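Local coordinates for protein methyltransferase (Streptococcus mutans, PDB 2B78) that is a putative S-adenosylmethionine-dependent methyltransferase that probably acts on RNA, with a PUA-like domain at its N-terminal end, at residues Ala49-Leu61 and Leu120-Arg132. Sequence-based numbering, arbitrary orientation.
Sequences AYLSKQNKGVGWL and LFSWYNSFVYQIR
Y124, first residue past the strand 118-123, meets Q54 with its CB: Q54 CD lies 3.6 Å from Y124 CB, while the Q54 amide crosses the start of the tyrosine ring with the two planes 37° apart. NE2 of that amide is bound by Q102.

N125 comes next and carries most of the polar contact. With its CG between the backbone N and the carbonyl carbon (chi1 63°), OD1 is turned back to the helix start and ND2 out to the strand 49-54. N125 is the N-cap residue of the helix 126-130, its OD1 taking the V128 N-H in the capping bond at 2.9 Å. ND2 gives one hydrogen to Y50 OH at 2.9 Å and the other to Q54 OE1 at 3.0 Å, both close to its own amide plane. W60 NE1 donates to the same Q54 oxygen from above the carbonyl plane, on the face opposite N125 ND2. Y50 OH has a second partner in G108 O.

At S126 a water bridges the two segments, donating to K53 O and accepting from S126 N; the S126 hydroxyl itself bonds N33, whose OD1 also binds S52 OG.

F127 N donates to S52 OG at 3.3 Å, and its ring forms an offset stack on one face of Y50, centroids 4.8 Å apart and planes at 28°. V128 finishes the contact, CG1 lying 3.8 Å from Y50 CZ.

The contact thus seats the helix 126-130, which follows strand 118-123 of the mixed sheet running from 96-101 to 162-165, against strand 45-54 of the PUA-like domain. Both amide hydrogens of buried N125 are used, which fixes its flip: the oxygen serves the helix, the nitrogen the strand. Directional bonds at N125 and S52 set how the helix start sits on the strand, beside the apolar packing of Y50, F127 and V128.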
ATOM      1  N   ALA A  49     -23.035  10.739   5.483  1.00 16.40           N
ATOM      2  CA  ALA A  49     -22.012   9.720   5.683  1.00 16.15           C
ATOM      3  C   ALA A  49     -22.601   8.323   5.582  1.00 15.78           C
ATOM      4  O   ALA A  49     -23.816   8.160   5.501  1.00 14.85           O
ATOM      5  CB  ALA A  49     -21.363   9.908   7.053  1.00 15.41           C
ATOM      6  N   TYR A  50     -21.737   7.312   5.574  1.00 15.14           N
ATOM      7  CA  TYR A  50     -22.220   5.941   5.543  1.00 14.50           C
ATOM      8  C   TYR A  50     -21.490   5.149   6.616  1.00 14.59           C
ATOM      9  O   TYR A  50     -20.322   5.409   6.917  1.00 12.41           O
ATOM     10  CB  TYR A  50     -22.052   5.304   4.146  1.00 14.18           C
ATOM     11  CG  TYR A  50     -20.678   4.774   3.767  1.00 14.46           C
ATOM     12  CD1 TYR A  50     -20.159   3.619   4.354  1.00 13.59           C
ATOM     13  CD2 TYR A  50     -19.921   5.400   2.775  1.00 15.64           C
ATOM     14  CE1 TYR A  50     -18.919   3.098   3.959  1.00 15.35           C
ATOM     15  CE2 TYR A  50     -18.679   4.885   2.369  1.00 14.49           C
ATOM     16  CZ  TYR A  50     -18.188   3.736   2.963  1.00 14.93           C
ATOM     17  OH  TYR A  50     -16.980   3.211   2.560  1.00 14.12           O
ATOM     18  N   LEU A  51     -22.201   4.201   7.215  1.00 15.16           N
ATOM     19  CA  LEU A  51     -21.630   3.373   8.259  1.00 15.44           C
ATOM     20  C   LEU A  51     -21.343   1.972   7.752  1.00 16.00           C
ATOM     21  O   LEU A  51     -22.131   1.396   7.013  1.00 15.21           O
ATOM     22  CB  LEU A  51     -22.586   3.280   9.454  1.00 15.65           C
ATOM     23  CG  LEU A  51     -22.994   4.578  10.151  1.00 15.45           C
ATOM     24  CD1 LEU A  51     -23.933   4.256  11.306  1.00 12.56           C
ATOM     25  CD2 LEU A  51     -21.754   5.303  10.656  1.00 15.26           C
ATOM     26  N   SER A  52     -20.198   1.441   8.160  1.00 16.71           N
ATOM     27  CA  SER A  52     -19.790   0.092   7.810  1.00 18.88           C
ATOM     28  C   SER A  52     -18.471  -0.130   8.515  1.00 20.92           C
ATOM     29  O   SER A  52     -17.613   0.753   8.539  1.00 20.28           O
ATOM     30  CB  SER A  52     -19.622  -0.064   6.295  1.00 19.58           C
ATOM     31  OG  SER A  52     -19.432  -1.431   5.955  1.00 18.48           O
ATOM     32  N   LYS A  53     -18.308  -1.304   9.108  1.00 22.62           N
ATOM     33  CA  LYS A  53     -17.083  -1.599   9.825  1.00 25.10           C
ATOM     34  C   LYS A  53     -15.902  -1.788   8.889  1.00 25.63           C
ATOM     35  O   LYS A  53     -15.976  -2.535   7.908  1.00 26.81           O
ATOM     36  CB  LYS A  53     -17.280  -2.837  10.704  1.00 28.23           C
ATOM     37  CG  LYS A  53     -17.899  -2.504  12.060  1.00 31.22           C
ATOM     38  CD  LYS A  53     -18.301  -3.750  12.843  1.00 33.95           C
ATOM     39  CE  LYS A  53     -19.689  -4.241  12.441  1.00 34.39           C
ATOM     40  NZ  LYS A  53     -20.140  -5.393  13.282  1.00 34.09           N
ATOM     41  N   GLN A  54     -14.813  -1.093   9.198  1.00 25.59           N
ATOM     42  CA  GLN A  54     -13.594  -1.162   8.403  1.00 24.97           C
ATOM     43  C   GLN A  54     -12.403  -0.966   9.328  1.00 24.87           C
ATOM     44  O   GLN A  54     -11.970   0.161   9.563  1.00 23.26           O
ATOM     45  CB  GLN A  54     -13.600  -0.073   7.324  1.00 23.43           C
ATOM     46  CG  GLN A  54     -12.443  -0.177   6.336  1.00 22.34           C
ATOM     47  CD  GLN A  54     -12.538   0.848   5.230  1.00 22.09           C
ATOM     48  OE1 GLN A  54     -13.633   1.158   4.762  1.00 22.00           O
ATOM     49  NE2 GLN A  54     -11.392   1.372   4.793  1.00 20.90           N
ATOM     50  N   ASN A  55     -11.881  -2.071   9.852  1.00 26.50           N
ATOM     51  CA  ASN A  55     -10.748  -2.033  10.773  1.00 27.72           C
ATOM     52  C   ASN A  55     -11.113  -1.203  12.003  1.00 27.80           C
ATOM     53  O   ASN A  55     -12.018  -1.571  12.745  1.00 29.78           O
ATOM     54  CB  ASN A  55      -9.514  -1.454  10.078  1.00 28.75           C
ATOM     55  CG  ASN A  55      -9.065  -2.297   8.897  1.00 31.99           C
ATOM     56  OD1 ASN A  55      -8.796  -3.495   9.037  1.00 32.90           O
ATOM     57  ND2 ASN A  55      -8.980  -1.675   7.724  1.00 33.17           N
ATOM     58  N   LYS A  56     -10.427  -0.084  12.218  1.00 27.31           N
ATOM     59  CA  LYS A  56     -10.715   0.762  13.375  1.00 26.76           C
ATOM     60  C   LYS A  56     -11.759   1.829  13.068  1.00 25.15           C
ATOM     61  O   LYS A  56     -12.036   2.703  13.892  1.00 25.28           O
ATOM     62  CB  LYS A  56      -9.429   1.425  13.875  1.00 29.00           C
ATOM     63  CG  LYS A  56      -8.454   0.451  14.515  1.00 32.04           C
ATOM     64  CD  LYS A  56      -9.103  -0.271  15.692  1.00 35.01           C
ATOM     65  CE  LYS A  56      -8.171  -1.310  16.304  1.00 35.78           C
ATOM     66  NZ  LYS A  56      -8.826  -2.042  17.428  1.00 35.48           N
ATOM     67  N   GLY A  57     -12.341   1.754  11.879  1.00 23.24           N
ATOM     68  CA  GLY A  57     -13.343   2.728  11.499  1.00 21.13           C
ATOM     69  C   GLY A  57     -14.750   2.160  11.521  1.00 18.87           C
ATOM     70  O   GLY A  57     -14.942   0.949  11.424  1.00 17.74           O
ATOM     71  N   VAL A  58     -15.731   3.043  11.665  1.00 17.81           N
ATOM     72  CA  VAL A  58     -17.136   2.660  11.687  1.00 17.64           C
ATOM     73  C   VAL A  58     -17.853   3.268  10.480  1.00 16.91           C
ATOM     74  O   VAL A  58     -19.053   3.065  10.283  1.00 16.47           O
ATOM     75  CB  VAL A  58     -17.837   3.150  12.978  1.00 17.65           C
ATOM     76  CG1 VAL A  58     -17.343   2.350  14.181  1.00 17.05           C
ATOM     77  CG2 VAL A  58     -17.557   4.637  13.188  1.00 17.47           C
ATOM     78  N   GLY A  59     -17.108   4.015   9.670  1.00 14.81           N
ATOM     79  CA  GLY A  59     -17.706   4.629   8.499  1.00 14.70           C
ATOM     80  C   GLY A  59     -16.885   5.753   7.901  1.00 15.25           C
ATOM     81  O   GLY A  59     -15.734   5.986   8.304  1.00 15.73           O
ATOM     82  N   TRP A  60     -17.486   6.469   6.953  1.00 14.79           N
ATOM     83  CA  TRP A  60     -16.815   7.575   6.273  1.00 15.49           C
ATOM     84  C   TRP A  60     -17.761   8.718   5.964  1.00 16.84           C
ATOM     85  O   TRP A  60     -18.922   8.497   5.613  1.00 18.41           O
ATOM     86  CB  TRP A  60     -16.235   7.121   4.930  1.00 11.74           C
ATOM     87  CG  TRP A  60     -15.198   6.082   5.009  1.00 11.34           C
ATOM     88  CD1 TRP A  60     -15.378   4.722   4.967  1.00  9.83           C
ATOM     89  CD2 TRP A  60     -13.790   6.298   5.128  1.00  8.69           C
ATOM     90  NE1 TRP A  60     -14.164   4.085   5.050  1.00 10.65           N
ATOM     91  CE2 TRP A  60     -13.174   5.028   5.150  1.00 10.16           C
ATOM     92  CE3 TRP A  60     -12.989   7.441   5.219  1.00  8.32           C
ATOM     93  CZ2 TRP A  60     -11.786   4.873   5.257  1.00  8.85           C
ATOM     94  CZ3 TRP A  60     -11.614   7.286   5.328  1.00  7.46           C
ATOM     95  CH2 TRP A  60     -11.028   6.010   5.346  1.00  9.05           C
ATOM     96  N   LEU A  61     -17.255   9.939   6.065  1.00 17.65           N
ATOM     97  CA  LEU A  61     -18.048  11.106   5.719  1.00 18.93           C
ATOM     98  C   LEU A  61     -18.047  11.121   4.196  1.00 20.32           C
ATOM     99  O   LEU A  61     -16.995  10.961   3.577  1.00 19.75           O
ATOM    100  CB  LEU A  61     -17.386  12.385   6.231  1.00 18.19           C
ATOM    101  CG  LEU A  61     -17.970  13.693   5.685  1.00 18.40           C
ATOM    102  CD1 LEU A  61     -19.364  13.929   6.262  1.00 17.62           C
ATOM    103  CD2 LEU A  61     -17.044  14.847   6.032  1.00 19.17           C
ATOM    104  N   LEU A 120      -8.390  -2.966 -11.325  1.00 15.54           N
ATOM    105  CA  LEU A 120      -8.628  -3.776 -10.142  1.00 15.25           C
ATOM    106  C   LEU A 120      -9.323  -2.962  -9.054  1.00 15.56           C
ATOM    107  O   LEU A 120      -8.759  -2.009  -8.519  1.00 16.65           O
ATOM    108  CB  LEU A 120      -7.303  -4.333  -9.607  1.00 12.64           C
ATOM    109  CG  LEU A 120      -7.432  -5.238  -8.375  1.00 13.93           C
ATOM    110  CD1 LEU A 120      -8.163  -6.527  -8.759  1.00 12.87           C
ATOM    111  CD2 LEU A 120      -6.050  -5.552  -7.817  1.00 13.92           C
ATOM    112  N   PHE A 121     -10.560  -3.351  -8.750  1.00 15.91           N
ATOM    113  CA  PHE A 121     -11.377  -2.715  -7.726  1.00 16.72           C
ATOM    114  C   PHE A 121     -11.140  -3.450  -6.418  1.00 17.70           C
ATOM    115  O   PHE A 121     -11.005  -4.680  -6.409  1.00 17.80           O
ATOM    116  CB  PHE A 121     -12.864  -2.860  -8.062  1.00 15.94           C
ATOM    117  CG  PHE A 121     -13.352  -1.945  -9.144  1.00 16.87           C
ATOM    118  CD1 PHE A 121     -14.049  -0.787  -8.827  1.00 15.92           C
ATOM    119  CD2 PHE A 121     -13.137  -2.249 -10.486  1.00 17.09           C
ATOM    120  CE1 PHE A 121     -14.525   0.053  -9.830  1.00 15.52           C
ATOM    121  CE2 PHE A 121     -13.612  -1.411 -11.493  1.00 15.16           C
ATOM    122  CZ  PHE A 121     -14.304  -0.262 -11.164  1.00 13.98           C
ATOM    123  N   SER A 122     -11.105  -2.709  -5.317  1.00 16.65           N
ATOM    124  CA  SER A 122     -10.939  -3.314  -4.007  1.00 16.54           C
ATOM    125  C   SER A 122     -12.001  -2.746  -3.083  1.00 16.55           C
ATOM    126  O   SER A 122     -12.135  -1.523  -2.934  1.00 15.50           O
ATOM    127  CB  SER A 122      -9.541  -3.050  -3.445  1.00 16.01           C
ATOM    128  OG  SER A 122      -8.570  -3.776  -4.180  1.00 17.00           O
ATOM    129  N   TRP A 123     -12.776  -3.643  -2.484  1.00 16.83           N
ATOM    130  CA  TRP A 123     -13.847  -3.255  -1.568  1.00 16.95           C
ATOM    131  C   TRP A 123     -13.409  -3.513  -0.121  1.00 17.45           C
ATOM    132  O   TRP A 123     -13.179  -4.662   0.269  1.00 17.25           O
ATOM    133  CB  TRP A 123     -15.111  -4.061  -1.883  1.00 15.32           C
ATOM    134  CG  TRP A 123     -15.449  -4.116  -3.348  1.00 15.49           C
ATOM    135  CD1 TRP A 123     -15.402  -5.216  -4.157  1.00 14.67           C
ATOM    136  CD2 TRP A 123     -15.844  -3.019  -4.187  1.00 14.42           C
ATOM    137  NE1 TRP A 123     -15.740  -4.873  -5.445  1.00 15.39           N
ATOM    138  CE2 TRP A 123     -16.019  -3.534  -5.492  1.00 13.99           C
ATOM    139  CE3 TRP A 123     -16.072  -1.655  -3.961  1.00 14.00           C
ATOM    140  CZ2 TRP A 123     -16.401  -2.728  -6.571  1.00 13.40           C
ATOM    141  CZ3 TRP A 123     -16.452  -0.855  -5.034  1.00 14.03           C
ATOM    142  CH2 TRP A 123     -16.617  -1.396  -6.322  1.00 14.04           C
ATOM    143  N   TYR A 124     -13.327  -2.447   0.676  1.00 17.65           N
ATOM    144  CA  TYR A 124     -12.883  -2.556   2.064  1.00 18.43           C
ATOM    145  C   TYR A 124     -13.970  -2.748   3.118  1.00 18.50           C
ATOM    146  O   TYR A 124     -13.661  -2.944   4.295  1.00 18.66           O
ATOM    147  CB  TYR A 124     -12.026  -1.337   2.435  1.00 18.28           C
ATOM    148  CG  TYR A 124     -10.704  -1.293   1.711  1.00 17.92           C
ATOM    149  CD1 TYR A 124     -10.654  -1.126   0.329  1.00 18.47           C
ATOM    150  CD2 TYR A 124      -9.500  -1.429   2.403  1.00 19.70           C
ATOM    151  CE1 TYR A 124      -9.439  -1.096  -0.350  1.00 19.05           C
ATOM    152  CE2 TYR A 124      -8.272  -1.399   1.729  1.00 19.59           C
ATOM    153  CZ  TYR A 124      -8.256  -1.232   0.353  1.00 19.94           C
ATOM    154  OH  TYR A 124      -7.062  -1.196  -0.327  1.00 20.85           O
ATOM    155  N   ASN A 125     -15.235  -2.684   2.716  1.00 17.92           N
ATOM    156  CA  ASN A 125     -16.316  -2.887   3.670  1.00 17.85           C
ATOM    157  C   ASN A 125     -17.575  -3.407   2.975  1.00 18.57           C
ATOM    158  O   ASN A 125     -17.732  -3.259   1.761  1.00 17.39           O
ATOM    159  CB  ASN A 125     -16.596  -1.596   4.457  1.00 17.37           C
ATOM    160  CG  ASN A 125     -17.080  -0.456   3.585  1.00 18.53           C
ATOM    161  OD1 ASN A 125     -18.190  -0.493   3.052  1.00 18.29           O
ATOM    162  ND2 ASN A 125     -16.249   0.582   3.446  1.00 18.29           N
ATOM    163  N   SER A 126     -18.465  -4.030   3.741  1.00 18.42           N
ATOM    164  CA  SER A 126     -19.679  -4.596   3.161  1.00 18.34           C
ATOM    165  C   SER A 126     -20.619  -3.582   2.523  1.00 18.47           C
ATOM    166  O   SER A 126     -21.334  -3.908   1.566  1.00 18.94           O
ATOM    167  CB  SER A 126     -20.442  -5.404   4.211  1.00 18.41           C
ATOM    168  OG  SER A 126     -20.772  -4.612   5.335  1.00 18.11           O
ATOM    169  N   PHE A 127     -20.642  -2.357   3.038  1.00 18.24           N
ATOM    170  CA  PHE A 127     -21.533  -1.364   2.455  1.00 17.10           C
ATOM    171  C   PHE A 127     -21.203  -1.025   1.005  1.00 18.21           C
ATOM    172  O   PHE A 127     -22.080  -1.092   0.133  1.00 19.14           O
ATOM    173  CB  PHE A 127     -21.544  -0.076   3.263  1.00 15.32           C
ATOM    174  CG  PHE A 127     -22.496   0.950   2.720  1.00 14.78           C
ATOM    175  CD1 PHE A 127     -23.872   0.772   2.841  1.00 15.89           C
ATOM    176  CD2 PHE A 127     -22.021   2.066   2.042  1.00 12.37           C
ATOM    177  CE1 PHE A 127     -24.765   1.688   2.290  1.00 13.79           C
ATOM    178  CE2 PHE A 127     -22.901   2.990   1.487  1.00 13.65           C
ATOM    179  CZ  PHE A 127     -24.279   2.799   1.611  1.00 15.18           C
ATOM    180  N   VAL A 128     -19.961  -0.640   0.728  1.00 17.35           N
ATOM    181  CA  VAL A 128     -19.614  -0.309  -0.649  1.00 16.88           C
ATOM    182  C   VAL A 128     -19.793  -1.534  -1.527  1.00 17.74           C
ATOM    183  O   VAL A 128     -20.154  -1.426  -2.699  1.00 19.73           O
ATOM    184  CB  VAL A 128     -18.169   0.204  -0.791  1.00 14.81           C
ATOM    185  CG1 VAL A 128     -18.017   1.532  -0.068  1.00 13.94           C
ATOM    186  CG2 VAL A 128     -17.195  -0.822  -0.249  1.00 14.82           C
ATOM    187  N   TYR A 129     -19.552  -2.706  -0.956  1.00 17.89           N
ATOM    188  CA  TYR A 129     -19.700  -3.932  -1.717  1.00 19.21           C
ATOM    189  C   TYR A 129     -21.155  -4.101  -2.143  1.00 19.78           C
ATOM    190  O   TYR A 129     -21.431  -4.473  -3.277  1.00 20.72           O
ATOM    191  CB  TYR A 129     -19.250  -5.133  -0.877  1.00 19.41           C
ATOM    192  CG  TYR A 129     -19.240  -6.427  -1.651  1.00 18.98           C
ATOM    193  CD1 TYR A 129     -18.378  -6.601  -2.732  1.00 19.17           C
ATOM    194  CD2 TYR A 129     -20.132  -7.457  -1.343  1.00 19.80           C
ATOM    195  CE1 TYR A 129     -18.403  -7.764  -3.499  1.00 17.92           C
ATOM    196  CE2 TYR A 129     -20.163  -8.630  -2.104  1.00 20.10           C
ATOM    197  CZ  TYR A 129     -19.298  -8.772  -3.179  1.00 18.55           C
ATOM    198  OH  TYR A 129     -19.330  -9.908  -3.950  1.00 17.90           O
ATOM    199  N   GLN A 130     -22.093  -3.814  -1.248  1.00 21.47           N
ATOM    200  CA  GLN A 130     -23.500  -3.975  -1.599  1.00 23.30           C
ATOM    201  C   GLN A 130     -23.973  -2.986  -2.667  1.00 22.61           C
ATOM    202  O   GLN A 130     -24.902  -3.285  -3.425  1.00 22.88           O
ATOM    203  CB  GLN A 130     -24.387  -3.882  -0.348  1.00 24.17           C
ATOM    204  CG  GLN A 130     -24.462  -2.511   0.296  1.00 28.23           C
ATOM    205  CD  GLN A 130     -25.383  -2.496   1.502  1.00 29.52           C
ATOM    206  OE1 GLN A 130     -25.132  -3.177   2.500  1.00 29.45           O
ATOM    207  NE2 GLN A 130     -26.463  -1.724   1.412  1.00 28.31           N
ATOM    208  N   ILE A 131     -23.341  -1.818  -2.753  1.00 20.29           N
ATOM    209  CA  ILE A 131     -23.752  -0.852  -3.770  1.00 19.40           C
ATOM    210  C   ILE A 131     -22.727  -0.772  -4.893  1.00 18.96           C
ATOM    211  O   ILE A 131     -22.651   0.239  -5.591  1.00 18.50           O
ATOM    212  CB  ILE A 131     -23.910   0.578  -3.197  1.00 20.77           C
ATOM    213  CG1 ILE A 131     -22.567   1.079  -2.660  1.00 21.06           C
ATOM    214  CG2 ILE A 131     -24.967   0.600  -2.107  1.00 20.55           C
ATOM    215  CD1 ILE A 131     -22.542   2.564  -2.381  1.00 19.09           C
ATOM    216  N   ARG A 132     -21.957  -1.835  -5.092  1.00 19.14           N
ATOM    217  CA  ARG A 132     -20.917  -1.801  -6.109  1.00 21.24           C
ATOM    218  C   ARG A 132     -21.354  -1.751  -7.567  1.00 22.76           C
ATOM    219  O   ARG A 132     -20.567  -1.338  -8.419  1.00 21.86           O
ATOM    220  CB  ARG A 132     -19.924  -2.950  -5.896  1.00 22.35           C
ATOM    221  CG  ARG A 132     -20.396  -4.348  -6.262  1.00 23.46           C
ATOM    222  CD  ARG A 132     -19.383  -5.354  -5.718  1.00 24.31           C
ATOM    223  NE  ARG A 132     -19.213  -6.533  -6.560  1.00 25.02           N
ATOM    224  CZ  ARG A 132     -20.091  -7.526  -6.660  1.00 25.02           C
ATOM    225  NH1 ARG A 132     -21.220  -7.496  -5.964  1.00 25.12           N
ATOM    226  NH2 ARG A 132     -19.831  -8.553  -7.459  1.00 25.51           N
TER
HETATM  227  O   HOH W   1     -17.701  -4.344   6.677  1.00 27.56           O